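Local atomic coordinates of AxyAgu115A (Amphibacillus xylanus NBRC 15112, PDB entry 6NPS), a protein that probably releases glucuronic acid side groups from arabinoglucuronoxylan as a family GH115 alpha-glucuronidase. Residues E248-Y253 / D286-T291; I175-P180 / A216-R221; L7-L12 / L45-Q50. The protein carries 3 engineered substitutions. One frame throughout, in Å; residues are numbered along the deposited sequence.

Interaction 1: E248-Y253 / D286-T291; sequences EPCLRY and DGLKRT
Leu251 and Gly287 mark the close approach of the two backbones, 5.6 Å from CA to CA, where a type I' beta turn from Pro249 to Arg252 lies against the last turns of helix 277-291. The turn fits because Gly287 carries no side chain: a CB there would run into both Arg252 NE and Cys250 O. Arg252 uses the room. Its chain bends at the second torsion (chi2 -66°), laying one face of the guanidinium over the helix backbone, with Gly287 CA 3.3 Å above the plane and toward its rim. Glu256 takes NH1 in a salt bridge and Phe283 O accepts from NE, which fixes the rotation of the group. With an alanine at Arg252, Glu256 would probably lose its ionic mate and the backbone at Gly287 its flat lid.

Leu251 lies athwart Leu288, Leu251 CD1 being 4.0 Å from Leu288 CD2. Leu251 CB also meets Thr291 OG1 at 3.5 Å as the two side chains pass alongside, headed opposite ways. One water joins three polar atoms of the contact. It donates to Leu251 O at 2.6 Å. It donates as well to Gly287 O, at 2.9 Å, and accepts from Thr291 OG1, so turn and helix share a bridge. Cys250 CB rests on Leu288 CD2. Around this buried contact, Leu251 and Leu288 both pack on Ile298 of strand 298-300, Cys250 makes backbone hydrogen bonds with Thr299, and Leu288 reaches Leu334 on helix 317-338.

Interaction 2: I175-P180 / A216-R221; sequences INDEWP and AMWSAR
Ala216 and Ile175 meet where two loops leave adjacent parallel strands, 212-214 and 170-174, of a TIM barrel, at the C-terminal strand ends where such barrels carry their active sites. Ala216 CA turns its hydrogen to Ile175 O at 3.5 Å, while its CB lies by the carboxylate of Glu178. Met217 N gives a weak bond to Glu178 OE2 at 3.1 Å. The same oxygen receives Trp218 N at 2.6 Å, nearly straight at 162°, on the syn side of the carboxylate but somewhat out of its plane. Glu178 reaches both amides by placing CG between its backbone N and carbonyl carbon (chi1 70°) and bending at the second torsion.

The Trp218 ring offers one face to the first loop: CA of the less well ordered Asp177 stands 3.9 Å from its six-membered-ring centroid, a CH-pi contact, and Glu178 OE1 lies over the same face. A glycerol, probably from the crystallisation liquor, lies about 3 Å from the Asn176 side chain and may mark a pocket. Ser219 closes the run; its N is buried without a partner, whereas its OG sits at the edge of the Trp179 indole, accepting from NE1 in a weak bond of 2.6 Å bent to 124°.

Interaction 3: L7-L12 / L45-Q50; sequences LNQEML and LVFGYQ
Gln9 reaches the backbone of Phe47 because its CG stands opposite its own carbonyl carbon (chi1 -68°) and the chain beyond runs extended, carrying the amide to the end of helix 30-47. A similar first torsion in Phe47 (chi1 -65°) sends its ring toward Leu7 and Leu12 instead. Gln9 NE2 donates to Phe47 O at 3.0 Å, fairly straight at 157°; the oxygen lies close to the amide plane of Gln9, and the donor is tilted somewhat from the plane of the carbonyl. Arg149 adds a weak second bond to this oxygen, so a carbonyl at a helix end is gripped from two sources. The amide also comes to the edge of the Tyr49 ring, Gln9 NE2 to Tyr49 CE2 4.0 Å, with the two planes steeply inclined.

Apolar groups make up the rest of the contact. Leu12 is set crosswise to Phe47, with Leu12 CD1 3.6 Å from Phe47 CB, and Leu12 CB packs on Tyr49 CB at 3.9 Å. The far end of the phenyl ring reaches Leu7, with Leu7 CD2 3.9 Å from Phe47 CE2, and Phe153 of strand 152-155 also touches this ring. One water donates to both Leu12 O and Gln50 O, each at 2.8 Å, and bridges the two backbones.

The arrangement is a strand-to-helix transition with an asparagine N-cap: Asn8 ends strand 5-8 and caps the short, weakly bonded helix about 9-12, its OD1 accepting from Met11 N at 3.1 Å. Residues flanking the cap pack on the C-terminal end of helix 30-47, where Gly48 has positive phi.

In the fold
Along the chain the three contacts follow one another in series, interaction 3 first, then interaction 2, then interaction 1. Interactions 1 and 2 share the parallel barrel sheet: the segments of interaction 2 follow strands 170-174 and 212-214, the turn of interaction 1 comes after strand 241-242, and helix 277-291 precedes strand 298-300. Their centres are about 18 Å apart, and they touch where Glu248 OE2 packs 3.2 Å from Met217 CB, so consecutive loops of the barrel lean on one another. Interaction 3 stands apart, its centre about 46 Å from that of interaction 1 and about 40 Å from that of interaction 2. Away from the barrel sheet, it joins strand 5-8, paired with strand 152-155, to helix 30-47.

Interaction 1: E248-Y253 / D286-T291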
loop_
_atom_site.group_PDB
_atom_site.type_symbol
_atom_site.label_atom_id
_atom_site.label_comp_id
_atom_site.label_asym_id
_atom_site.label_seq_id
_atom_site.Cartn_x
_atom_site.Cartn_y
_atom_site.Cartn_z
ATOM N N GLU A 248 3.724 44.723 -0.288
ATOM C CA GLU A 248 3.905 45.748 0.738
ATOM C C GLU A 248 4.252 47.084 0.092
ATOM O O GLU A 248 5.346 47.614 0.305
ATOM C CB GLU A 248 4.974 45.312 1.743
ATOM C CG GLU A 248 4.585 44.005 2.538
ATOM C CD GLU A 248 5.766 43.443 3.342
ATOM O OE1 GLU A 248 6.818 43.133 2.738
ATOM O OE2 GLU A 248 5.659 43.322 4.582
ATOM N N PRO A 249 3.324 47.685 -0.660
ATOM C CA PRO A 249 3.629 48.946 -1.346
ATOM C C PRO A 249 3.677 50.177 -0.439
ATOM O O PRO A 249 3.099 50.230 0.652
ATOM C CB PRO A 249 2.489 49.084 -2.357
ATOM C CG PRO A 249 1.335 48.275 -1.757
ATOM C CD PRO A 249 1.995 47.141 -1.055
ATOM N N CYS A 250 4.425 51.176 -0.931
ATOM C CA CYS A 250 4.447 52.532 -0.394
ATOM C C CYS A 250 4.953 52.557 1.041
ATOM O O CYS A 250 4.446 53.311 1.877
ATOM C CB CYS A 250 3.057 53.159 -0.465
ATOM S SG CYS A 250 2.722 53.656 -2.143
ATOM N N LEU A 251 5.938 51.714 1.322
ATOM C CA LEU A 251 6.715 51.720 2.573
ATOM C C LEU A 251 5.887 51.273 3.781
ATOM O O LEU A 251 6.161 51.658 4.929
ATOM C CB LEU A 251 7.356 53.090 2.821
ATOM C CG LEU A 251 8.217 53.602 1.655
ATOM C CD1 LEU A 251 8.754 55.016 1.962
ATOM C CD2 LEU A 251 9.393 52.608 1.320
ATOM N N ARG A 252 4.883 50.443 3.518
ATOM C CA ARG A 252 3.997 49.877 4.530
ATOM C C ARG A 252 4.236 48.375 4.587
ATOM O O ARG A 252 3.873 47.664 3.639
ATOM C CB ARG A 252 2.545 50.149 4.157
ATOM C CG ARG A 252 2.182 51.635 4.320
ATOM C CD ARG A 252 2.228 52.032 5.779
ATOM N NE ARG A 252 1.338 53.164 6.015
ATOM C CZ ARG A 252 1.164 53.766 7.192
ATOM N NH1 ARG A 252 1.820 53.353 8.276
ATOM N NH2 ARG A 252 0.322 54.794 7.284
ATOM N N TYR A 253 4.777 47.869 5.702
ATOM C CA TYR A 253 4.940 46.412 5.773
ATOM C C TYR A 253 3.607 45.734 6.079
ATOM O O TYR A 253 2.667 46.367 6.557
ATOM C CB TYR A 253 5.993 46.031 6.807
ATOM C CG TYR A 253 7.360 46.467 6.302
ATOM C CD1 TYR A 253 8.050 45.696 5.363
ATOM C CD2 TYR A 253 7.909 47.695 6.702
ATOM C CE1 TYR A 253 9.276 46.116 4.858
ATOM C CE2 TYR A 253 9.126 48.106 6.212
ATOM C CZ TYR A 253 9.810 47.301 5.291
ATOM O OH TYR A 253 11.021 47.709 4.779
ATOM N N ASP A 286 0.403 58.355 4.357
ATOM C CA ASP A 286 1.034 58.426 5.674
ATOM C C ASP A 286 2.266 57.529 5.757
ATOM O O ASP A 286 3.238 57.869 6.449
ATOM C CB ASP A 286 0.004 58.086 6.747
ATOM C CG ASP A 286 -0.967 59.276 7.007
ATOM O OD1 ASP A 286 -0.844 60.274 6.259
ATOM O OD2 ASP A 286 -1.817 59.234 7.933
ATOM N N GLY A 287 2.270 56.411 5.031
ATOM C CA GLY A 287 3.473 55.589 4.970
ATOM C C GLY A 287 4.637 56.304 4.295
ATOM O O GLY A 287 5.791 56.228 4.754
ATOM N N LEU A 288 4.364 56.979 3.184
ATOM C CA LEU A 288 5.432 57.680 2.479
ATOM C C LEU A 288 5.940 58.875 3.279
ATOM O O LEU A 288 7.142 59.175 3.259
ATOM C CB LEU A 288 4.937 58.130 1.096
ATOM C CG LEU A 288 4.523 57.005 0.146
ATOM C CD1 LEU A 288 3.714 57.589 -1.012
ATOM C CD2 LEU A 288 5.748 56.210 -0.371
ATOM N N LYS A 289 5.046 59.577 3.977
ATOM C CA LYS A 289 5.475 60.657 4.862
ATOM C C LYS A 289 6.325 60.136 6.016
ATOM O O LYS A 289 7.211 60.848 6.495
ATOM C CB LYS A 289 4.263 61.398 5.422
ATOM C CG LYS A 289 3.569 62.333 4.457
ATOM C CD LYS A 289 2.525 63.186 5.202
ATOM C CE LYS A 289 1.796 64.141 4.257
ATOM N NZ LYS A 289 0.834 65.037 4.975
ATOM N N ARG A 290 6.072 58.906 6.482
ATOM C CA ARG A 290 6.717 58.447 7.709
ATOM C C ARG A 290 8.152 57.979 7.468
ATOM O O ARG A 290 9.032 58.223 8.298
ATOM C CB ARG A 290 5.886 57.336 8.351
ATOM C CG ARG A 290 6.019 57.270 9.855
ATOM C CD ARG A 290 5.441 55.979 10.405
ATOM N NE ARG A 290 5.921 55.712 11.756
ATOM C CZ ARG A 290 6.106 54.490 12.247
ATOM N NH1 ARG A 290 5.844 53.434 11.488
ATOM N NH2 ARG A 290 6.558 54.322 13.482
ATOM N N THR A 291 8.424 57.269 6.376
ATOM C CA THR A 291 9.788 56.803 6.157
ATOM C C THR A 291 10.303 57.146 4.760
ATOM O O THR A 291 11.347 56.623 4.349
ATOM C CB THR A 291 9.912 55.280 6.421
ATOM O OG1 THR A 291 9.168 54.550 5.447
ATOM C CG2 THR A 291 9.412 54.942 7.814
HETATM O O HOH W 1 6.409 53.831 6.357
#

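Interaction 2: I175-P180 / A216-R221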
loop_
_atom_site.group_PDB
_atom_site.type_symbol
_atom_site.label_atom_id
_atom_site.label_comp_id
_atom_site.label_asym_id
_atom_site.label_seq_id
_atom_site.Cartn_x
_atom_site.Cartn_y
_atom_site.Cartn_z
ATOM N N ILE A 175 14.498 38.076 4.731
ATOM C CA ILE A 175 14.201 37.215 5.870
ATOM C C ILE A 175 12.712 36.880 5.829
ATOM O O ILE A 175 11.878 37.759 6.053
ATOM C CB ILE A 175 14.561 37.915 7.181
ATOM C CG1 ILE A 175 16.009 38.382 7.150
ATOM C CG2 ILE A 175 14.232 37.016 8.406
ATOM C CD1 ILE A 175 16.239 39.502 8.168
ATOM N N ASN A 176 12.361 35.619 5.569
ATOM C CA ASN A 176 10.962 35.253 5.385
ATOM C C ASN A 176 10.693 33.917 6.068
ATOM O O ASN A 176 11.586 33.306 6.652
ATOM C CB ASN A 176 10.597 35.184 3.896
ATOM C CG ASN A 176 9.075 35.019 3.645
ATOM O OD1 ASN A 176 8.659 34.312 2.719
ATOM N ND2 ASN A 176 8.252 35.678 4.471
ATOM N N ASP A 177 9.441 33.463 6.005
ATOM C CA ASP A 177 9.066 32.165 6.554
ATOM C C ASP A 177 9.639 32.003 7.962
ATOM O O ASP A 177 10.215 30.970 8.317
ATOM C CB ASP A 177 9.537 31.040 5.618
ATOM C CG ASP A 177 9.411 31.409 4.133
ATOM O OD1 ASP A 177 8.279 31.693 3.687
ATOM O OD2 ASP A 177 10.429 31.418 3.405
ATOM N N GLU A 178 9.520 33.069 8.759
ATOM C CA GLU A 178 10.392 33.214 9.915
ATOM C C GLU A 178 9.809 32.617 11.191
ATOM O O GLU A 178 10.453 32.691 12.242
ATOM C CB GLU A 178 10.782 34.694 10.114
ATOM C CG GLU A 178 9.650 35.640 10.578
ATOM C CD GLU A 178 9.019 36.382 9.405
ATOM O OE1 GLU A 178 9.186 35.932 8.237
ATOM O OE2 GLU A 178 8.339 37.386 9.639
ATOM N N TRP A 179 8.630 31.985 11.119
ATOM C CA TRP A 179 8.106 31.292 12.274
ATOM C C TRP A 179 8.027 29.806 11.962
ATOM O O TRP A 179 7.666 29.438 10.840
ATOM C CB TRP A 179 6.715 31.814 12.675
ATOM C CG TRP A 179 6.786 33.150 13.389
ATOM C CD1 TRP A 179 6.605 34.388 12.829
ATOM C CD2 TRP A 179 7.094 33.381 14.781
ATOM N NE1 TRP A 179 6.774 35.373 13.786
ATOM C CE2 TRP A 179 7.077 34.785 14.988
ATOM C CE3 TRP A 179 7.383 32.543 15.868
ATOM C CZ2 TRP A 179 7.332 35.364 16.238
ATOM C CZ3 TRP A 179 7.639 33.121 17.108
ATOM C CH2 TRP A 179 7.609 34.518 17.280
ATOM N N PRO A 180 8.356 28.924 12.926
ATOM C CA PRO A 180 8.676 29.255 14.323
ATOM C C PRO A 180 10.161 29.579 14.601
ATOM O O PRO A 180 10.481 30.140 15.654
ATOM C CB PRO A 180 8.265 27.980 15.063
ATOM C CG PRO A 180 8.615 26.883 14.071
ATOM C CD PRO A 180 8.388 27.463 12.690
ATOM N N ALA A 216 11.922 40.904 8.100
ATOM C CA ALA A 216 10.857 40.014 8.539
ATOM C C ALA A 216 9.545 40.785 8.648
ATOM O O ALA A 216 9.524 41.968 9.028
ATOM C CB ALA A 216 11.221 39.380 9.883
ATOM N N MET A 217 8.457 40.120 8.264
ATOM C CA MET A 217 7.181 40.786 8.090
ATOM C C MET A 217 5.985 39.941 8.492
ATOM O O MET A 217 4.859 40.430 8.370
ATOM C CB MET A 217 6.994 41.225 6.626
ATOM C CG MET A 217 7.294 40.088 5.662
ATOM S SD MET A 217 5.913 39.139 4.966
ATOM C CE MET A 217 5.793 39.940 3.370
ATOM N N TRP A 218 6.169 38.709 8.971
ATOM C CA TRP A 218 4.986 37.897 9.258
ATOM C C TRP A 218 4.295 38.327 10.547
ATOM O O TRP A 218 3.082 38.583 10.548
ATOM C CB TRP A 218 5.330 36.405 9.299
ATOM C CG TRP A 218 5.193 35.805 7.936
ATOM C CD1 TRP A 218 4.969 36.483 6.770
ATOM C CD2 TRP A 218 5.266 34.418 7.583
ATOM N NE1 TRP A 218 4.912 35.612 5.713
ATOM C CE2 TRP A 218 5.085 34.336 6.181
ATOM C CE3 TRP A 218 5.466 33.234 8.310
ATOM C CZ2 TRP A 218 5.099 33.119 5.496
ATOM C CZ3 TRP A 218 5.482 32.031 7.626
ATOM C CH2 TRP A 218 5.300 31.984 6.234
ATOM N N SER A 219 5.023 38.356 11.665
ATOM C CA SER A 219 4.493 38.849 12.939
ATOM C C SER A 219 5.403 39.944 13.492
ATOM O O SER A 219 5.752 39.981 14.685
ATOM C CB SER A 219 4.328 37.723 13.953
ATOM O OG SER A 219 5.534 37.536 14.670
ATOM N N ALA A 220 5.835 40.820 12.597
ATOM C CA ALA A 220 6.785 41.868 12.910
ATOM C C ALA A 220 6.435 43.071 12.057
ATOM O O ALA A 220 5.874 42.929 10.965
ATOM C CB ALA A 220 8.229 41.426 12.626
ATOM N N ARG A 221 6.789 44.254 12.550
ATOM C CA ARG A 221 6.632 45.496 11.797
ATOM C C ARG A 221 7.968 46.217 11.900
ATOM O O ARG A 221 8.273 46.808 12.946
ATOM C CB ARG A 221 5.500 46.357 12.366
ATOM C CG ARG A 221 4.130 45.793 12.078
ATOM C CD ARG A 221 3.057 46.590 12.815
ATOM N NE ARG A 221 3.168 46.461 14.266
ATOM C CZ ARG A 221 2.695 47.346 15.147
ATOM N NH1 ARG A 221 2.051 48.431 14.732
ATOM N NH2 ARG A 221 2.854 47.147 16.446
#

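Interaction 3: L7-L12 / L45-Q50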
loop_
_atom_site.group_PDB
_atom_site.type_symbol
_atom_site.label_atom_id
_atom_site.label_comp_id
_atom_site.label_asym_id
_atom_site.label_seq_id
_atom_site.Cartn_x
_atom_site.Cartn_y
_atom_site.Cartn_z
ATOM N N LEU A 7 51.538 45.860 10.631
ATOM C CA LEU A 7 50.795 45.869 11.879
ATOM C C LEU A 7 51.220 44.645 12.677
ATOM O O LEU A 7 51.242 43.531 12.137
ATOM C CB LEU A 7 49.295 45.859 11.610
ATOM C CG LEU A 7 48.376 45.820 12.839
ATOM C CD1 LEU A 7 48.785 46.861 13.905
ATOM C CD2 LEU A 7 46.931 46.043 12.405
ATOM N N ASN A 8 51.606 44.838 13.937
ATOM C CA ASN A 8 51.926 43.673 14.751
ATOM C C ASN A 8 51.488 43.918 16.189
ATOM O O ASN A 8 51.034 45.013 16.546
ATOM C CB ASN A 8 53.419 43.287 14.647
ATOM C CG ASN A 8 54.358 44.337 15.206
ATOM O OD1 ASN A 8 54.135 44.885 16.284
ATOM N ND2 ASN A 8 55.457 44.594 14.482
ATOM N N GLN A 9 51.599 42.862 17.002
ATOM C CA GLN A 9 51.140 42.915 18.388
ATOM C C GLN A 9 51.840 44.012 19.182
ATOM O O GLN A 9 51.206 44.678 20.010
ATOM C CB GLN A 9 51.376 41.573 19.078
ATOM C CG GLN A 9 50.559 40.438 18.598
ATOM C CD GLN A 9 50.889 39.191 19.383
ATOM O OE1 GLN A 9 52.048 38.971 19.745
ATOM N NE2 GLN A 9 49.878 38.381 19.672
ATOM N N GLU A 10 53.160 44.155 19.004
ATOM C CA GLU A 10 53.905 45.205 19.702
ATOM C C GLU A 10 53.281 46.576 19.461
ATOM O O GLU A 10 53.223 47.415 20.370
ATOM C CB GLU A 10 55.361 45.225 19.241
ATOM C CG GLU A 10 56.040 43.875 19.195
ATOM C CD GLU A 10 56.439 43.341 20.566
ATOM O OE1 GLU A 10 57.458 42.616 20.635
ATOM O OE2 GLU A 10 55.741 43.626 21.565
ATOM N N MET A 11 52.810 46.807 18.250
ATOM C CA MET A 11 52.215 48.087 17.917
ATOM C C MET A 11 50.957 48.338 18.737
ATOM O O MET A 11 50.558 49.484 18.938
ATOM C CB MET A 11 51.889 48.154 16.423
ATOM C CG MET A 11 53.018 48.701 15.565
ATOM S SD MET A 11 52.961 48.091 13.869
ATOM C CE MET A 11 54.708 48.013 13.479
ATOM N N LEU A 12 50.331 47.263 19.207
ATOM C CA LEU A 12 49.058 47.395 19.900
ATOM C C LEU A 12 49.188 47.340 21.419
ATOM O O LEU A 12 48.302 47.846 22.118
ATOM C CB LEU A 12 48.082 46.306 19.432
ATOM C CG LEU A 12 47.774 46.275 17.935
ATOM C CD1 LEU A 12 47.142 44.927 17.528
ATOM C CD2 LEU A 12 46.850 47.400 17.565
ATOM N N LEU A 45 40.577 40.453 17.327
ATOM C CA LEU A 45 40.442 38.998 17.283
ATOM C C LEU A 45 41.655 38.349 16.646
ATOM O O LEU A 45 42.009 37.216 17.003
ATOM C CB LEU A 45 39.198 38.598 16.503
ATOM C CG LEU A 45 37.855 38.987 17.118
ATOM C CD1 LEU A 45 36.760 38.607 16.130
ATOM C CD2 LEU A 45 37.655 38.275 18.453
ATOM N N VAL A 46 42.264 39.025 15.676
ATOM C CA VAL A 46 43.422 38.479 14.968
ATOM C C VAL A 46 44.676 38.585 15.827
ATOM O O VAL A 46 45.459 37.623 15.938
ATOM C CB VAL A 46 43.598 39.218 13.625
ATOM C CG1 VAL A 46 44.920 38.825 12.961
ATOM C CG2 VAL A 46 42.420 38.941 12.700
ATOM N N PHE A 47 44.919 39.768 16.421
ATOM C CA PHE A 47 46.173 40.005 17.140
ATOM C C PHE A 47 46.088 39.796 18.648
ATOM O O PHE A 47 47.131 39.633 19.296
ATOM C CB PHE A 47 46.689 41.425 16.825
ATOM C CG PHE A 47 47.077 41.610 15.380
ATOM C CD1 PHE A 47 48.324 41.213 14.932
ATOM C CD2 PHE A 47 46.175 42.124 14.463
ATOM C CE1 PHE A 47 48.681 41.363 13.574
ATOM C CE2 PHE A 47 46.511 42.284 13.133
ATOM C CZ PHE A 47 47.781 41.893 12.683
ATOM N N GLY A 48 44.893 39.768 19.231
ATOM C CA GLY A 48 44.763 39.564 20.659
ATOM C C GLY A 48 44.822 40.809 21.516
ATOM O O GLY A 48 44.836 40.691 22.746
ATOM N N TYR A 49 44.857 42.002 20.922
ATOM C CA TYR A 49 44.930 43.229 21.708
ATOM C C TYR A 49 44.054 44.287 21.049
ATOM O O TYR A 49 43.912 44.324 19.823
ATOM C CB TYR A 49 46.389 43.727 21.852
ATOM C CG TYR A 49 47.316 42.758 22.585
ATOM C CD1 TYR A 49 47.351 42.711 23.977
ATOM C CD2 TYR A 49 48.153 41.902 21.883
ATOM C CE1 TYR A 49 48.203 41.824 24.657
ATOM C CE2 TYR A 49 48.998 41.010 22.546
ATOM C CZ TYR A 49 49.018 40.970 23.931
ATOM O OH TYR A 49 49.864 40.086 24.588
ATOM N N GLN A 50 43.459 45.140 21.861
ATOM C CA GLN A 50 42.463 46.075 21.342
ATOM C C GLN A 50 43.145 47.280 20.699
ATOM O O GLN A 50 43.900 47.983 21.381
ATOM C CB GLN A 50 41.545 46.524 22.464
ATOM C CG GLN A 50 40.327 47.308 22.019
ATOM C CD GLN A 50 39.548 47.869 23.207
ATOM O OE1 GLN A 50 39.758 47.465 24.359
ATOM N NE2 GLN A 50 38.662 48.823 22.933
HETATM O O HOH W 2 52.539 39.176 23.066
HETATM O O HOH W 3 46.259 49.441 21.165
#